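Local coordinates for protein nucleoporin NUP82 (PDB 5CWW) that probably serves as a structural component of the nuclear pore complex and a docking partner for transport factors, here represented by its N-terminal beta-propeller domain, at residues T566-D569 and Y575-L578; S493-A496 and F502-T505; Q71-W76 and P571-F576; G53-V58 and I64-L69. All coordinates share one frame; numbering follows the deposited sequence.

Contact 1. Residues T566-D569 and Y575-L578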
loop_
_atom_site.group_PDB
_atom_site.type_symbol
_atom_site.label_atom_id
_atom_site.label_comp_id
_atom_site.label_asym_id
_atom_site.label_seq_id
_atom_site.Cartn_x
_atom_site.Cartn_y
_atom_site.Cartn_z
ATOM N N THR B 566 -13.859 5.305 -12.799
ATOM C CA THR B 566 -14.842 4.810 -11.845
ATOM C C THR B 566 -15.891 3.988 -12.579
ATOM O O THR B 566 -16.652 4.517 -13.390
ATOM C CB THR B 566 -15.524 5.963 -11.088
ATOM O OG1 THR B 566 -14.525 6.805 -10.496
ATOM C CG2 THR B 566 -16.443 5.426 -10.003
ATOM N N SER B 567 -15.920 2.689 -12.301
ATOM C CA SER B 567 -16.846 1.784 -12.969
ATOM C C SER B 567 -18.215 1.807 -12.298
ATOM O O SER B 567 -18.321 1.732 -11.073
ATOM C CB SER B 567 -16.289 0.358 -12.977
ATOM O OG SER B 567 -17.096 -0.492 -13.775
ATOM N N ILE B 568 -19.256 1.913 -13.117
ATOM C CA ILE B 568 -20.633 1.953 -12.631
ATOM C C ILE B 568 -21.512 1.008 -13.440
ATOM O O ILE B 568 -21.474 1.015 -14.670
ATOM C CB ILE B 568 -21.218 3.377 -12.706
ATOM C CG1 ILE B 568 -20.200 4.378 -12.150
ATOM C CG2 ILE B 568 -22.552 3.434 -11.961
ATOM C CD1 ILE B 568 -20.736 5.782 -11.896
ATOM N N ASP B 569 -22.292 0.190 -12.740
ATOM C CA ASP B 569 -23.213 -0.740 -13.382
ATOM C C ASP B 569 -24.594 -0.617 -12.759
ATOM O O ASP B 569 -24.940 -1.358 -11.839
ATOM C CB ASP B 569 -22.708 -2.180 -13.269
ATOM C CG ASP B 569 -23.599 -3.171 -14.001
ATOM O OD1 ASP B 569 -24.190 -2.793 -15.033
ATOM O OD2 ASP B 569 -23.712 -4.328 -13.543
ATOM N N TYR B 575 -24.168 0.364 -17.891
ATOM C CA TYR B 575 -22.824 -0.065 -17.527
ATOM C C TYR B 575 -21.798 0.782 -18.269
ATOM O O TYR B 575 -21.722 0.741 -19.498
ATOM C CB TYR B 575 -22.657 -1.552 -17.847
ATOM C CG TYR B 575 -21.260 -2.113 -17.683
ATOM C CD1 TYR B 575 -20.478 -1.800 -16.578
ATOM C CD2 TYR B 575 -20.742 -2.992 -18.625
ATOM C CE1 TYR B 575 -19.204 -2.330 -16.432
ATOM C CE2 TYR B 575 -19.478 -3.526 -18.488
ATOM C CZ TYR B 575 -18.712 -3.195 -17.392
ATOM O OH TYR B 575 -17.454 -3.737 -17.268
ATOM N N PHE B 576 -21.012 1.553 -17.523
ATOM C CA PHE B 576 -20.093 2.507 -18.131
ATOM C C PHE B 576 -18.944 2.896 -17.206
ATOM O O PHE B 576 -18.944 2.571 -16.018
ATOM C CB PHE B 576 -20.854 3.766 -18.556
ATOM C CG PHE B 576 -21.468 4.526 -17.412
ATOM C CD1 PHE B 576 -22.619 4.066 -16.794
ATOM C CD2 PHE B 576 -20.900 5.708 -16.965
ATOM C CE1 PHE B 576 -23.187 4.766 -15.745
ATOM C CE2 PHE B 576 -21.464 6.412 -15.917
ATOM C CZ PHE B 576 -22.609 5.942 -15.308
ATOM N N ILE B 577 -17.965 3.588 -17.780
ATOM C CA ILE B 577 -16.839 4.131 -17.033
ATOM C C ILE B 577 -16.990 5.631 -16.901
ATOM O O ILE B 577 -17.459 6.295 -17.823
ATOM C CB ILE B 577 -15.505 3.829 -17.721
ATOM C CG1 ILE B 577 -15.312 2.328 -17.861
ATOM C CG2 ILE B 577 -14.337 4.423 -16.942
ATOM C CD1 ILE B 577 -14.384 1.995 -18.964
ATOM N N LEU B 578 -16.575 6.159 -15.756
ATOM C CA LEU B 578 -16.595 7.592 -15.517
ATOM C C LEU B 578 -15.186 8.086 -15.204
ATOM O O LEU B 578 -14.510 7.550 -14.324
ATOM C CB LEU B 578 -17.553 7.932 -14.376
ATOM C CG LEU B 578 -17.730 9.420 -14.073
ATOM C CD1 LEU B 578 -18.363 10.145 -15.257
ATOM C CD2 LEU B 578 -18.567 9.605 -12.818
#

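Contact 2. Residues S493-A496 and F502-T505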
loop_
_atom_site.group_PDB
_atom_site.type_symbol
_atom_site.label_atom_id
_atom_site.label_comp_id
_atom_site.label_asym_id
_atom_site.label_seq_id
_atom_site.Cartn_x
_atom_site.Cartn_y
_atom_site.Cartn_z
ATOM N N SER B 493 -8.055 0.815 -11.258
ATOM C CA SER B 493 -9.430 0.970 -10.790
ATOM C C SER B 493 -10.161 -0.355 -10.939
ATOM O O SER B 493 -10.006 -1.036 -11.950
ATOM C CB SER B 493 -10.162 2.055 -11.577
ATOM O OG SER B 493 -9.478 3.290 -11.514
ATOM N N GLU B 494 -10.967 -0.716 -9.947
ATOM C CA GLU B 494 -11.704 -1.973 -10.001
ATOM C C GLU B 494 -12.930 -1.842 -10.899
ATOM O O GLU B 494 -13.504 -0.762 -11.030
ATOM C CB GLU B 494 -12.121 -2.422 -8.597
ATOM C CG GLU B 494 -12.851 -3.766 -8.582
ATOM C CD GLU B 494 -13.126 -4.281 -7.182
ATOM O OE1 GLU B 494 -12.724 -3.614 -6.203
ATOM O OE2 GLU B 494 -13.747 -5.361 -7.063
ATOM N N ASP B 495 -13.318 -2.953 -11.518
ATOM C CA ASP B 495 -14.537 -3.011 -12.317
ATOM C C ASP B 495 -15.710 -3.445 -11.446
ATOM O O ASP B 495 -15.600 -4.394 -10.670
ATOM C CB ASP B 495 -14.365 -3.970 -13.494
ATOM C CG ASP B 495 -15.609 -4.064 -14.355
ATOM O OD1 ASP B 495 -16.488 -4.892 -14.040
ATOM O OD2 ASP B 495 -15.702 -3.312 -15.348
ATOM N N ALA B 496 -16.829 -2.742 -11.579
ATOM C CA ALA B 496 -17.999 -2.975 -10.740
ATOM C C ALA B 496 -18.647 -4.344 -10.952
ATOM O O ALA B 496 -19.315 -4.854 -10.053
ATOM C CB ALA B 496 -19.026 -1.881 -10.983
ATOM N N PHE B 502 -10.428 -4.839 -14.622
ATOM C CA PHE B 502 -10.021 -3.594 -13.977
ATOM C C PHE B 502 -9.504 -2.607 -15.016
ATOM O O PHE B 502 -9.326 -2.961 -16.186
ATOM C CB PHE B 502 -8.951 -3.855 -12.908
ATOM C CG PHE B 502 -7.792 -4.681 -13.389
ATOM C CD1 PHE B 502 -7.860 -6.065 -13.389
ATOM C CD2 PHE B 502 -6.627 -4.072 -13.830
ATOM C CE1 PHE B 502 -6.792 -6.826 -13.828
ATOM C CE2 PHE B 502 -5.557 -4.826 -14.268
ATOM C CZ PHE B 502 -5.640 -6.206 -14.268
ATOM N N TYR B 503 -9.276 -1.369 -14.584
ATOM C CA TYR B 503 -8.874 -0.300 -15.490
ATOM C C TYR B 503 -7.526 0.307 -15.122
ATOM O O TYR B 503 -7.105 0.262 -13.970
ATOM C CB TYR B 503 -9.939 0.793 -15.510
ATOM C CG TYR B 503 -11.299 0.262 -15.862
ATOM C CD1 TYR B 503 -11.682 0.123 -17.186
ATOM C CD2 TYR B 503 -12.203 -0.104 -14.874
ATOM C CE1 TYR B 503 -12.921 -0.370 -17.518
ATOM C CE2 TYR B 503 -13.453 -0.598 -15.199
ATOM C CZ TYR B 503 -13.805 -0.727 -16.526
ATOM O OH TYR B 503 -15.044 -1.218 -16.868
ATOM N N VAL B 504 -6.862 0.867 -16.127
ATOM C CA VAL B 504 -5.643 1.639 -15.933
ATOM C C VAL B 504 -5.869 3.041 -16.484
ATOM O O VAL B 504 -6.141 3.209 -17.674
ATOM C CB VAL B 504 -4.431 0.983 -16.627
ATOM C CG1 VAL B 504 -3.199 1.888 -16.571
ATOM C CG2 VAL B 504 -4.126 -0.360 -15.990
ATOM N N THR B 505 -5.764 4.038 -15.608
ATOM C CA THR B 505 -5.941 5.434 -15.992
ATOM C C THR B 505 -4.604 6.161 -15.975
ATOM O O THR B 505 -3.806 6.000 -15.055
ATOM C CB THR B 505 -6.928 6.164 -15.058
ATOM O OG1 THR B 505 -8.187 5.481 -15.058
ATOM C CG2 THR B 505 -7.139 7.606 -15.514
HETATM O O HOH W 1 -7.911 3.293 -13.498
#

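Contact 3. Residues Q71-W76 and P571-F576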
loop_
_atom_site.group_PDB
_atom_site.type_symbol
_atom_site.label_atom_id
_atom_site.label_comp_id
_atom_site.label_asym_id
_atom_site.label_seq_id
_atom_site.Cartn_x
_atom_site.Cartn_y
_atom_site.Cartn_z
ATOM N N GLN B 71 -30.891 11.648 -11.621
ATOM C CA GLN B 71 -31.689 12.868 -11.626
ATOM C C GLN B 71 -31.174 13.861 -12.666
ATOM O O GLN B 71 -31.960 14.494 -13.369
ATOM C CB GLN B 71 -31.692 13.511 -10.236
ATOM C CG GLN B 71 -32.160 12.578 -9.124
ATOM C CD GLN B 71 -32.121 13.226 -7.752
ATOM O OE1 GLN B 71 -32.151 14.451 -7.628
ATOM N NE2 GLN B 71 -32.050 12.404 -6.710
ATOM N N LEU B 72 -29.854 13.993 -12.763
ATOM C CA LEU B 72 -29.249 14.904 -13.732
ATOM C C LEU B 72 -29.564 14.475 -15.162
ATOM O O LEU B 72 -29.690 15.313 -16.058
ATOM C CB LEU B 72 -27.737 14.977 -13.526
ATOM C CG LEU B 72 -27.282 15.648 -12.229
ATOM C CD1 LEU B 72 -25.823 15.325 -11.946
ATOM C CD2 LEU B 72 -27.496 17.153 -12.298
ATOM N N LYS B 73 -29.690 13.170 -15.373
ATOM C CA LYS B 73 -30.091 12.650 -16.673
ATOM C C LYS B 73 -31.541 13.034 -16.952
ATOM O O LYS B 73 -31.861 13.568 -18.014
ATOM C CB LYS B 73 -29.925 11.129 -16.729
ATOM C CG LYS B 73 -30.277 10.514 -18.080
ATOM C CD LYS B 73 -30.289 8.994 -18.016
ATOM C CE LYS B 73 -30.752 8.389 -19.334
ATOM N NZ LYS B 73 -30.976 6.920 -19.237
ATOM N N GLU B 74 -32.409 12.759 -15.983
ATOM C CA GLU B 74 -33.834 13.037 -16.118
ATOM C C GLU B 74 -34.109 14.527 -16.310
ATOM O O GLU B 74 -35.013 14.906 -17.054
ATOM C CB GLU B 74 -34.589 12.520 -14.889
ATOM C CG GLU B 74 -36.096 12.748 -14.935
ATOM C CD GLU B 74 -36.809 12.196 -13.714
ATOM O OE1 GLU B 74 -36.185 11.429 -12.952
ATOM O OE2 GLU B 74 -37.994 12.533 -13.514
ATOM N N SER B 75 -33.332 15.368 -15.635
ATOM C CA SER B 75 -33.507 16.814 -15.731
ATOM C C SER B 75 -33.259 17.310 -17.152
ATOM O O SER B 75 -33.906 18.252 -17.609
ATOM C CB SER B 75 -32.570 17.530 -14.759
ATOM O OG SER B 75 -32.843 17.155 -13.421
ATOM N N TRP B 76 -32.324 16.669 -17.845
ATOM C CA TRP B 76 -31.996 17.043 -19.216
ATOM C C TRP B 76 -32.937 16.381 -20.221
ATOM O O TRP B 76 -33.035 16.815 -21.368
ATOM C CB TRP B 76 -30.545 16.675 -19.537
ATOM C CG TRP B 76 -30.086 17.194 -20.866
ATOM C CD1 TRP B 76 -29.884 16.466 -22.004
ATOM C CD2 TRP B 76 -29.787 18.554 -21.204
ATOM N NE1 TRP B 76 -29.472 17.287 -23.025
ATOM C CE2 TRP B 76 -29.405 18.574 -22.560
ATOM C CE3 TRP B 76 -29.803 19.757 -20.490
ATOM C CZ2 TRP B 76 -29.041 19.749 -23.216
ATOM C CZ3 TRP B 76 -29.442 20.922 -21.144
ATOM C CH2 TRP B 76 -29.066 20.909 -22.493
ATOM N N PRO B 571 -28.862 -0.536 -13.202
ATOM C CA PRO B 571 -29.882 -1.107 -14.090
ATOM C C PRO B 571 -30.570 -0.074 -14.982
ATOM O O PRO B 571 -31.004 -0.421 -16.080
ATOM C CB PRO B 571 -30.887 -1.734 -13.115
ATOM C CG PRO B 571 -30.654 -1.040 -11.820
ATOM C CD PRO B 571 -29.189 -0.765 -11.785
ATOM N N ASP B 572 -30.666 1.169 -14.519
ATOM C CA ASP B 572 -31.346 2.218 -15.276
ATOM C C ASP B 572 -30.383 3.001 -16.167
ATOM O O ASP B 572 -30.672 3.238 -17.339
ATOM C CB ASP B 572 -32.068 3.177 -14.326
ATOM C CG ASP B 572 -33.130 2.486 -13.491
ATOM O OD1 ASP B 572 -33.725 1.500 -13.976
ATOM O OD2 ASP B 572 -33.372 2.930 -12.349
ATOM N N LEU B 573 -29.246 3.406 -15.607
ATOM C CA LEU B 573 -28.265 4.192 -16.353
ATOM C C LEU B 573 -27.384 3.301 -17.224
ATOM O O LEU B 573 -26.870 3.741 -18.252
ATOM C CB LEU B 573 -27.397 5.010 -15.398
ATOM C CG LEU B 573 -28.106 6.133 -14.639
ATOM C CD1 LEU B 573 -27.181 6.723 -13.586
ATOM C CD2 LEU B 573 -28.592 7.217 -15.592
ATOM N N GLY B 574 -27.207 2.054 -16.798
ATOM C CA GLY B 574 -26.440 1.083 -17.558
ATOM C C GLY B 574 -25.046 0.831 -17.010
ATOM O O GLY B 574 -24.772 1.056 -15.831
ATOM N N TYR B 575 -24.168 0.364 -17.891
ATOM C CA TYR B 575 -22.824 -0.065 -17.527
ATOM C C TYR B 575 -21.798 0.782 -18.269
ATOM O O TYR B 575 -21.722 0.741 -19.498
ATOM C CB TYR B 575 -22.657 -1.552 -17.847
ATOM C CG TYR B 575 -21.260 -2.113 -17.683
ATOM C CD1 TYR B 575 -20.478 -1.800 -16.578
ATOM C CD2 TYR B 575 -20.742 -2.992 -18.625
ATOM C CE1 TYR B 575 -19.204 -2.330 -16.432
ATOM C CE2 TYR B 575 -19.478 -3.526 -18.488
ATOM C CZ TYR B 575 -18.712 -3.195 -17.392
ATOM O OH TYR B 575 -17.454 -3.737 -17.268
ATOM N N PHE B 576 -21.012 1.553 -17.523
ATOM C CA PHE B 576 -20.093 2.507 -18.131
ATOM C C PHE B 576 -18.944 2.896 -17.206
ATOM O O PHE B 576 -18.944 2.571 -16.018
ATOM C CB PHE B 576 -20.854 3.766 -18.556
ATOM C CG PHE B 576 -21.468 4.526 -17.412
ATOM C CD1 PHE B 576 -22.619 4.066 -16.794
ATOM C CD2 PHE B 576 -20.900 5.708 -16.965
ATOM C CE1 PHE B 576 -23.187 4.766 -15.745
ATOM C CE2 PHE B 576 -21.464 6.412 -15.917
ATOM C CZ PHE B 576 -22.609 5.942 -15.308
#

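Contact 4. Residues G53-V58 and I64-L69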
loop_
_atom_site.group_PDB
_atom_site.type_symbol
_atom_site.label_atom_id
_atom_site.label_comp_id
_atom_site.label_asym_id
_atom_site.label_seq_id
_atom_site.Cartn_x
_atom_site.Cartn_y
_atom_site.Cartn_z
ATOM N N GLY B 53 -23.899 3.926 -5.498
ATOM C CA GLY B 53 -25.024 3.768 -6.400
ATOM C C GLY B 53 -24.843 4.660 -7.615
ATOM O O GLY B 53 -23.819 4.588 -8.295
ATOM N N THR B 54 -25.825 5.517 -7.873
ATOM C CA THR B 54 -25.768 6.444 -9.000
ATOM C C THR B 54 -25.248 7.825 -8.592
ATOM O O THR B 54 -25.127 8.719 -9.431
ATOM C CB THR B 54 -27.149 6.608 -9.658
ATOM O OG1 THR B 54 -28.103 7.047 -8.682
ATOM C CG2 THR B 54 -27.609 5.290 -10.257
ATOM N N GLU B 55 -24.943 7.996 -7.309
ATOM C CA GLU B 55 -24.361 9.244 -6.824
ATOM C C GLU B 55 -22.853 9.245 -7.037
ATOM O O GLU B 55 -22.204 8.202 -6.928
ATOM C CB GLU B 55 -24.664 9.453 -5.338
ATOM C CG GLU B 55 -26.140 9.595 -4.998
ATOM C CD GLU B 55 -26.369 9.878 -3.522
ATOM O OE1 GLU B 55 -25.375 10.034 -2.781
ATOM O OE2 GLU B 55 -27.544 9.945 -3.102
ATOM N N ILE B 56 -22.297 10.418 -7.335
ATOM C CA ILE B 56 -20.853 10.564 -7.458
ATOM C C ILE B 56 -20.366 11.809 -6.723
ATOM O O ILE B 56 -21.112 12.773 -6.542
ATOM C CB ILE B 56 -20.403 10.640 -8.939
ATOM C CG1 ILE B 56 -21.002 11.865 -9.638
ATOM C CG2 ILE B 56 -20.790 9.364 -9.669
ATOM C CD1 ILE B 56 -20.405 12.136 -11.006
ATOM N N PHE B 57 -19.107 11.767 -6.305
ATOM C CA PHE B 57 -18.467 12.876 -5.608
ATOM C C PHE B 57 -17.214 13.263 -6.379
ATOM O O PHE B 57 -16.311 12.447 -6.553
ATOM C CB PHE B 57 -18.126 12.490 -4.168
ATOM C CG PHE B 57 -19.319 12.082 -3.354
ATOM C CD1 PHE B 57 -19.848 10.806 -3.464
ATOM C CD2 PHE B 57 -19.914 12.974 -2.479
ATOM C CE1 PHE B 57 -20.949 10.429 -2.717
ATOM C CE2 PHE B 57 -21.013 12.604 -1.728
ATOM C CZ PHE B 57 -21.531 11.329 -1.846
ATOM N N VAL B 58 -17.170 14.509 -6.841
ATOM C CA VAL B 58 -16.104 14.969 -7.723
ATOM C C VAL B 58 -15.287 16.078 -7.079
ATOM O O VAL B 58 -15.771 17.197 -6.898
ATOM C CB VAL B 58 -16.674 15.480 -9.061
ATOM C CG1 VAL B 58 -15.548 15.841 -10.025
ATOM C CG2 VAL B 58 -17.597 14.435 -9.678
ATOM N N ILE B 64 -15.864 19.499 -2.991
ATOM C CA ILE B 64 -16.385 18.271 -3.579
ATOM C C ILE B 64 -17.771 18.524 -4.163
ATOM O O ILE B 64 -18.686 18.948 -3.456
ATOM C CB ILE B 64 -16.471 17.131 -2.541
ATOM C CG1 ILE B 64 -15.112 16.910 -1.871
ATOM C CG2 ILE B 64 -16.956 15.841 -3.207
ATOM C CD1 ILE B 64 -15.154 15.956 -0.692
ATOM N N ARG B 65 -17.919 18.266 -5.458
ATOM C CA ARG B 65 -19.194 18.471 -6.136
ATOM C C ARG B 65 -20.006 17.181 -6.137
ATOM O O ARG B 65 -19.584 16.161 -6.679
ATOM C CB ARG B 65 -18.969 18.984 -7.558
ATOM C CG ARG B 65 -18.216 20.302 -7.577
ATOM C CD ARG B 65 -17.999 20.834 -8.974
ATOM N NE ARG B 65 -17.339 22.137 -8.937
ATOM C CZ ARG B 65 -16.568 22.622 -9.906
ATOM N NH1 ARG B 65 -16.358 21.924 -11.012
ATOM N NH2 ARG B 65 -16.015 23.818 -9.773
ATOM N N TRP B 66 -21.171 17.251 -5.502
ATOM C CA TRP B 66 -22.025 16.093 -5.269
ATOM C C TRP B 66 -23.213 16.085 -6.225
ATOM O O TRP B 66 -23.872 17.108 -6.408
ATOM C CB TRP B 66 -22.506 16.112 -3.817
ATOM C CG TRP B 66 -23.375 14.968 -3.420
ATOM C CD1 TRP B 66 -23.338 13.695 -3.907
ATOM C CD2 TRP B 66 -24.417 14.995 -2.440
ATOM N NE1 TRP B 66 -24.294 12.925 -3.288
ATOM C CE2 TRP B 66 -24.971 13.701 -2.385
ATOM C CE3 TRP B 66 -24.937 15.990 -1.604
ATOM C CZ2 TRP B 66 -26.018 13.376 -1.527
ATOM C CZ3 TRP B 66 -25.977 15.665 -0.754
ATOM C CH2 TRP B 66 -26.507 14.368 -0.721
ATOM N N GLY B 67 -23.491 14.935 -6.833
ATOM C CA GLY B 67 -24.609 14.829 -7.751
ATOM C C GLY B 67 -25.076 13.412 -8.033
ATOM O O GLY B 67 -24.290 12.465 -7.995
ATOM N N ASP B 68 -26.370 13.277 -8.314
ATOM C CA ASP B 68 -26.967 12.003 -8.701
ATOM C C ASP B 68 -27.123 11.961 -10.219
ATOM O O ASP B 68 -27.825 12.789 -10.800
ATOM C CB ASP B 68 -28.323 11.810 -8.014
ATOM C CG ASP B 68 -28.869 10.399 -8.166
ATOM O OD1 ASP B 68 -28.803 9.839 -9.281
ATOM O OD2 ASP B 68 -29.367 9.846 -7.162
ATOM N N LEU B 69 -26.470 10.994 -10.854
ATOM C CA LEU B 69 -26.479 10.888 -12.310
ATOM C C LEU B 69 -27.868 10.586 -12.861
ATOM O O LEU B 69 -28.191 10.973 -13.982
ATOM C CB LEU B 69 -25.498 9.808 -12.770
ATOM C CG LEU B 69 -24.025 10.036 -12.422
ATOM C CD1 LEU B 69 -23.183 8.871 -12.925
ATOM C CD2 LEU B 69 -23.516 11.352 -12.993
#

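Contact 1. Residues T566-D569 and Y575-L578
Thr-566 with Leu-578 and Ile-568 with Phe-576 form the two hydrogen-bonded pairs of an antiparallel beta hairpin, built from the first two strands of the last sheet of the propeller. Thr-566 N donates to Leu-578 O at 2.8 Å, and Leu-578 N returns a bond to Thr-566 O at 2.9 Å. The second pair is straighter: Ile-568 N meets Phe-576 O at 3.0 Å, while Phe-576 N reaches Ile-568 O at 2.9 Å with 166° at the hydrogen. Ile-568 O has additional company from Tyr-575 CA, 3.3 Å away in a CA-H...O contact.

On one face of the hairpin, Ile-568 CB sits over the Phe-576 ring in a CH-pi contact, 4.2 Å from the centroid and shifted toward the rim. Phe-576 chi1 of 64° sets CG between the backbone N and the carbonyl carbon, which swings the ring back alongside the isoleucine; Phe-589 stacks with the same ring.

The other face is more polar. Ser-567 OG lies near the plane of the Tyr-575 ring at its edge, yet it accepts a hydrogen bond from Ala-496 N. Tyr-575 OH likewise pairs with Asp-495 OD2. Asp-569 OD1 approaches Tyr-575 CB to 3.4 Å, its carboxylate steeply inclined to the ring.

The backbone groups of the bonded pairs thus satisfy one another, while the two hydroxyls find partners in the loop after strand 491-494, joining this hairpin to the one before it.

Contact 2. Residues S493-A496 and F502-T505
Ser-493 and Tyr-503 are joined by two backbone hydrogen bonds, Tyr-503 N to Ser-493 O at 2.8 Å and Ser-493 N to Tyr-503 O at 2.9 Å. Ser-493 O is also flanked by Phe-502 CB at 3.2 Å. Beyond this pair, the Tyr-503 hydroxyl gives a weak hydrogen bond to Asp-495 OD2, 2.7 Å from OH. Tyr-503 CG lies anti to the carbonyl carbon (chi1 -55°), which carries the ring along the departing chain toward that carboxylate, whose plane is turned 36° from the ring. Strands 491-494 and 501-506 form a hairpin at one margin of a four-stranded antiparallel blade of the beta-propeller, and the aspartate stands just where the outermost strand ends. A phenylalanine in place of Tyr-503 would probably leave Asp-495 OD2 without one of its two hydroxyl partners. A water bridges Ser-493 OG and Thr-505 OG1, lying 2.7 Å from the threonine oxygen, and makes a weak bond to Tyr-503 O. In the second shell, Thr-497 OG1 and Ser-498 N hold Asp-495 OD1, the Tyr-575 hydroxyl shares OD2, and Ala-565 N binds Thr-505 OG1.

Contact 3. Residues Q71-W76 and P571-F576
A small van der Waals contact between Lys-73 of helix 69-77 and Leu-573 of a hairpin loop links the helix after the first sheet of the beta-propeller to a loop of its last sheet, nearly 500 residues apart in sequence. The helix directly follows a strand of the first sheet, and the loop connects strands 566-570 and 576-580 of the last. Only 94 Å² is buried between the segments, and no hydrogen bond crosses them. Lys-73 leaves the helix with CG anti to the backbone N (chi1 -178°) and stays extended to its end, its aliphatic part running past Leu-573 in the opposite direction. Its NZ comes within 4.2 Å of Asp-572 O, close to the loop backbone.

Each partner is set by its own surroundings. Asp-570 OD2 accepts from both Asp-572 N and Leu-573 N, fixing the turn that presents the leucine, which also packs on Leu-69. In the helix, Gln-71 O receives both Ser-75 N and Ser-75 OG, each at 2.8 Å. The tightest point across the segments is the methyl Leu-573 CD2, only 3.5 Å from Lys-73 CD.

Contact 4. Residues G53-V58 and I64-L69
Strands 55-60 and 63-68 form the central hairpin of the first four-stranded sheet of the propeller, and Phe-57 and Trp-66 dominate one of its faces. Their rings lie side by side, near-parallel with planes only 5° apart but slid so far that they barely overlap. The contact is made by the five-membered ring of the indole: Trp-66 CD1 lies over the rim of the Phe-57 ring, 3.4 Å from Phe-57 CE2. Trp-66 CG, anti to the backbone N (chi1 -179°), lays the indole along the hairpin so that NE1 faces Glu-55. The bond from Trp-66 NE1 to Glu-55 OE1 is 3.1 Å long; it lies in the indole plane but comes from well above the carboxylate plane. Arg-52 forms a salt bridge to the same oxygen, and Ser-145 OG bonds OE2. A leucine in place of Trp-66 would probably cost Glu-55 its indole donor and leave one side of the Phe-57 ring without its aromatic neighbour.

The backbone ladder pairs Ile-56 with Gly-67 and Val-58 with Arg-65, two bonds each. Farther along, Leu-69 N donates to Thr-54 O at 3.0 Å, and Thr-54 OG1 to Asp-68 OD1 at 2.9 Å. That aspartate oxygen also caps Ala-70 N. Glu-55 OE2 lies 4.5 Å from Asp-68 OD2, two like charges whose repulsion is probably eased by the Arg-52 salt bridge and the other donors nearby. On the opposite face, Ile-56 CD1 meets Leu-69 CD2 at 3.8 Å. The result is a beta-propeller hairpin leading through an aspartate N-cap straight into a helix.

Three of the contacts are hairpins in separate sheets of the propeller, met along the chain in the order contact 4, contact 2, contact 1. Contact 3 ties the helix after contact 4 to the loop inside the hairpin of contact 1, so that contact 2 is nested within the long span it closes. Contact 1 lies in the middle: its centre is 9 Å from that of contact 2, 11 Å from contact 3 and 13 Å from contact 4. Contacts 2 and 4, whose centres are 18 Å apart, do not touch. Leu-578 CD2 packs 3.6 Å from Ile-56 CD1, bringing the last sheet against the first, as expected where a propeller ring closes.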